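Local coordinates for protein GENE 22 product (Bacillus phage spp1, PDB 2XC8) that is of unknown function but shares fold similarity with a domain of the receptor-binding protein of lactococcal phage p2, at residues 31-34 with 35-38; 49-52 with 53-56. All coordinates share one frame; numbering follows the deposited sequence.

Interaction 1: 31-34 with 35-38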
loop_
_atom_site.group_PDB
_atom_site.type_symbol
_atom_site.label_atom_id
_atom_site.label_comp_id
_atom_site.label_asym_id
_atom_site.label_seq_id
_atom_site.Cartn_x
_atom_site.Cartn_y
_atom_site.Cartn_z
ATOM N N LEU B 31 2.578 -9.121 14.462
ATOM C CA LEU B 31 2.606 -7.912 15.269
ATOM C C LEU B 31 3.868 -7.927 16.121
ATOM O O LEU B 31 4.103 -8.872 16.878
ATOM C CB LEU B 31 1.356 -7.822 16.151
ATOM C CG LEU B 31 1.165 -6.582 17.034
ATOM C CD1 LEU B 31 0.947 -5.327 16.198
ATOM C CD2 LEU B 31 0.002 -6.792 17.990
ATOM N N HIS B 32 4.677 -6.880 15.988
ATOM C CA HIS B 32 5.926 -6.766 16.732
ATOM C C HIS B 32 5.930 -5.667 17.786
ATOM O O HIS B 32 5.449 -4.559 17.547
ATOM C CB HIS B 32 7.087 -6.431 15.798
ATOM C CG HIS B 32 7.437 -7.517 14.831
ATOM N ND1 HIS B 32 8.603 -8.246 14.922
ATOM C CD2 HIS B 32 6.789 -7.980 13.736
ATOM C CE1 HIS B 32 8.653 -9.120 13.933
ATOM N NE2 HIS B 32 7.564 -8.979 13.198
ATOM N N LYS B 33 6.486 -5.993 18.950
ATOM C CA LYS B 33 6.623 -5.032 20.035
ATOM C C LYS B 33 8.124 -4.743 20.074
ATOM O O LYS B 33 8.867 -5.341 20.860
ATOM C CB LYS B 33 6.128 -5.588 21.377
ATOM C CG LYS B 33 6.258 -4.632 22.560
ATOM C CD LYS B 33 5.964 -5.344 23.873
ATOM C CE LYS B 33 6.121 -4.411 25.062
ATOM N NZ LYS B 33 5.916 -5.119 26.357
ATOM N N GLY B 34 8.562 -3.837 19.202
ATOM C CA GLY B 34 9.984 -3.539 19.024
ATOM C C GLY B 34 10.743 -4.774 18.579
ATOM O O GLY B 34 10.388 -5.403 17.579
ATOM N N ASP B 35 11.780 -5.122 19.321
ATOM C CA ASP B 35 12.453 -6.385 19.135
ATOM C C ASP B 35 12.324 -7.360 20.315
ATOM O O ASP B 35 13.033 -8.303 20.425
ATOM C CB ASP B 35 13.904 -6.238 18.657
ATOM C CG ASP B 35 14.769 -5.428 19.591
ATOM O OD1 ASP B 35 15.648 -4.690 19.109
ATOM O OD2 ASP B 35 14.606 -5.514 20.805
ATOM N N GLU B 36 11.361 -7.136 21.151
ATOM C CA GLU B 36 11.223 -7.964 22.353
ATOM C C GLU B 36 10.278 -9.164 22.182
ATOM O O GLU B 36 10.598 -10.264 22.637
ATOM C CB GLU B 36 10.907 -7.128 23.610
ATOM C CG GLU B 36 9.445 -6.766 23.845
ATOM C CD GLU B 36 9.169 -6.370 25.289
ATOM O OE1 GLU B 36 9.761 -5.377 25.765
ATOM O OE2 GLU B 36 8.354 -7.053 25.945
ATOM N N GLU B 37 9.135 -8.958 21.526
ATOM C CA GLU B 37 8.191 -10.054 21.270
ATOM C C GLU B 37 7.352 -9.857 20.005
ATOM O O GLU B 37 6.954 -8.737 19.676
ATOM C CB GLU B 37 7.284 -10.307 22.485
ATOM C CG GLU B 37 6.530 -11.643 22.431
ATOM C CD GLU B 37 5.936 -12.073 23.765
ATOM O OE1 GLU B 37 5.334 -13.167 23.814
ATOM O OE2 GLU B 37 6.066 -11.330 24.762
ATOM N N VAL B 38 7.022 -10.956 19.359
ATOM C CA VAL B 38 6.256 -11.037 18.145
ATOM C C VAL B 38 5.022 -11.924 18.334
ATOM O O VAL B 38 5.091 -12.904 18.957
ATOM C CB VAL B 38 7.111 -11.642 17.051
ATOM C CG1 VAL B 38 6.418 -11.690 15.766
ATOM C CG2 VAL B 38 8.422 -10.999 16.999
#

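Interaction 2: 49-52 with 53-56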
loop_
_atom_site.group_PDB
_atom_site.type_symbol
_atom_site.label_atom_id
_atom_site.label_comp_id
_atom_site.label_asym_id
_atom_site.label_seq_id
_atom_site.Cartn_x
_atom_site.Cartn_y
_atom_site.Cartn_z
ATOM N N THR B 49 -18.902 -2.069 1.459
ATOM C CA THR B 49 -20.271 -2.007 0.958
ATOM C C THR B 49 -20.901 -0.640 1.220
ATOM O O THR B 49 -20.958 -0.191 2.367
ATOM C CB THR B 49 -21.148 -3.120 1.587
ATOM O OG1 THR B 49 -20.470 -4.379 1.498
ATOM C CG2 THR B 49 -22.495 -3.226 0.877
ATOM N N PRO B 50 -21.369 0.030 0.150
ATOM C CA PRO B 50 -22.066 1.297 0.330
ATOM C C PRO B 50 -23.526 1.081 0.725
ATOM O O PRO B 50 -24.070 -0.009 0.530
ATOM C CB PRO B 50 -21.976 1.942 -1.055
ATOM C CG PRO B 50 -21.908 0.796 -2.003
ATOM C CD PRO B 50 -21.268 -0.356 -1.272
ATOM N N ASP B 51 -24.141 2.117 1.287
ATOM C CA ASP B 51 -25.568 2.114 1.589
ATOM C C ASP B 51 -26.275 2.975 0.547
ATOM O O ASP B 51 -25.684 3.915 0.015
ATOM C CB ASP B 51 -25.809 2.675 2.993
ATOM C CG ASP B 51 -27.265 2.599 3.420
ATOM O OD1 ASP B 51 -27.767 1.479 3.648
ATOM O OD2 ASP B 51 -27.902 3.668 3.539
ATOM N N ASP B 52 -27.520 2.683 0.262
ATOM C CA ASP B 52 -28.258 3.437 -0.709
ATOM C C ASP B 52 -28.561 4.870 -0.299
ATOM O O ASP B 52 -28.685 5.720 -1.114
ATOM C CB ASP B 52 -29.545 2.709 -1.006
ATOM C CG ASP B 52 -29.439 1.808 -2.188
ATOM O OD1 ASP B 52 -30.419 1.138 -2.498
ATOM O OD2 ASP B 52 -28.403 1.762 -2.825
ATOM N N THR B 53 -28.656 5.115 0.984
ATOM C CA THR B 53 -28.994 6.441 1.502
ATOM C C THR B 53 -27.793 7.180 2.104
ATOM O O THR B 53 -27.460 8.286 1.671
ATOM C CB THR B 53 -30.143 6.358 2.542
ATOM O OG1 THR B 53 -31.280 5.717 1.952
ATOM C CG2 THR B 53 -30.544 7.744 3.028
ATOM N N TYR B 54 -27.146 6.562 3.091
ATOM C CA TYR B 54 -26.121 7.230 3.896
ATOM C C TYR B 54 -24.680 6.824 3.598
ATOM O O TYR B 54 -24.444 5.761 3.016
ATOM C CB TYR B 54 -26.326 6.910 5.382
ATOM C CG TYR B 54 -27.750 7.047 5.860
ATOM C CD1 TYR B 54 -28.298 8.297 6.130
ATOM C CD2 TYR B 54 -28.550 5.921 6.047
ATOM C CE1 TYR B 54 -29.609 8.428 6.568
ATOM C CE2 TYR B 54 -29.860 6.039 6.487
ATOM C CZ TYR B 54 -30.383 7.291 6.746
ATOM O OH TYR B 54 -31.682 7.394 7.181
ATOM N N PRO B 55 -23.707 7.675 3.992
ATOM C CA PRO B 55 -22.327 7.267 3.757
ATOM C C PRO B 55 -22.062 6.286 4.892
ATOM O O PRO B 55 -22.673 6.398 5.958
ATOM C CB PRO B 55 -21.522 8.553 3.978
ATOM C CG PRO B 55 -22.481 9.670 3.788
ATOM C CD PRO B 55 -23.812 9.137 4.185
ATOM N N VAL B 56 -21.165 5.333 4.660
ATOM C CA VAL B 56 -20.852 4.318 5.662
ATOM C C VAL B 56 -19.395 4.421 6.106
ATOM O O VAL B 56 -18.488 4.459 5.274
ATOM C CB VAL B 56 -21.138 2.888 5.140
ATOM C CG1 VAL B 56 -20.899 1.873 6.233
ATOM C CG2 VAL B 56 -22.565 2.770 4.628
HETATM O O HOH W 1 -22.769 4.441 1.295
#

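Interaction 1: 31-34 with 35-38
Val38 lays one of its methyls over the ring of His32, the two side chains running next to each other and pointing the same way from a non-hydrogen-bonded antiparallel pair. CG1 of Val38 stands 4.0 Å from the centroid of the His32 ring and only 15° off the ring normal, a CH-pi contact over the face. The second methyl, CG2, lies over the same side of the ring, above the ND1 corner, 3.5 Å from ND1 of His32. Lys33 leaves the opposite face of the hairpin. With CG anti to the backbone N (chi1 179°) and the chain extended from there on, it runs obliquely across Glu36, its CD and CE lying along the carboxylate before NZ meets OE2 of Glu36 at 3.1 Å in a salt bridge, weak as a hydrogen bond.

The backbone illustrates how a tight hairpin closes. Lys33 N bonds to Glu37 O (2.9 Å), and Glu36 N to Lys33 O (3.1 Å). The latter closes a type II' beta turn, with Gly34 at the position of positive phi.

The turn joins strand 23-33 to strand 37-47. Strand 11-13 flanks the first of these, where Tyr12 stacks on the ring of His32, while the buried Leu31 packs against residues of strands 56-64 and 93-103.

Interaction 2: 49-52 with 53-56
An Asx turn headed by Asp51 shapes the tip of the loop between strands 37-47 and 56-64, a worked case of one carboxylate oxygen organising a chain reversal without regular secondary structure. OD2 of Asp51 accepts two backbone N-H groups. That of Tyr54 comes in at 3.0 Å along an almost straight path (175°), using the anti lone pair, the one turned away from OD1. Thr53 N, also 3.0 Å from OD2 of Asp51, arrives from above the carboxylate plane along a more bent line. Because the two donors approach from such different directions, the carboxylate is restrained in rotation as well as in position, and the pair of N-H dipoles would be expected to favour its charged form.

The first torsion of Asp51 (chi1 -175°) swings CG away from its own N and in over the turn. CB stays behind, 3.6 Å from CG2 of Val56, so the residue presents a hydrocarbon surface to the valine and a polar end to the backbone. The methyl CG2 of Thr53 sits over the centre of the Tyr54 ring, 3.6 Å above its plane. A water bridges the two arms, 2.7 Å from Asp51 N and equally far from Tyr54 O.

Strand 71-79 lies alongside, Tyr79 touching both Asp51 and Val56. At the base of the loop Val56 enters strand 56-64 and pairs through its backbone with Val103 at the end of strand 93-103, while Thr49 O bonds the hydroxyl of Tyr58.

Overall arrangement
Strand 37-47 separates the two chain reversals: interaction 1 turns the chain into it, and interaction 2 lies in the loop that follows it and leads on to strand 56-64. They are in series along the chain, and they also fall on opposite sides of its centre, with centres 38 Å apart and nearest atoms about 24 Å apart. Interaction 1 belongs to the antiparallel sheet that contains strands 23-33 and 37-47, whereas interaction 2 delivers the chain into the mixed five-stranded sheet. Both are surface features of an all-beta protein. Together they illustrate two ways of reversing a chain, by a hairpin turn and by a side-chain-directed loop.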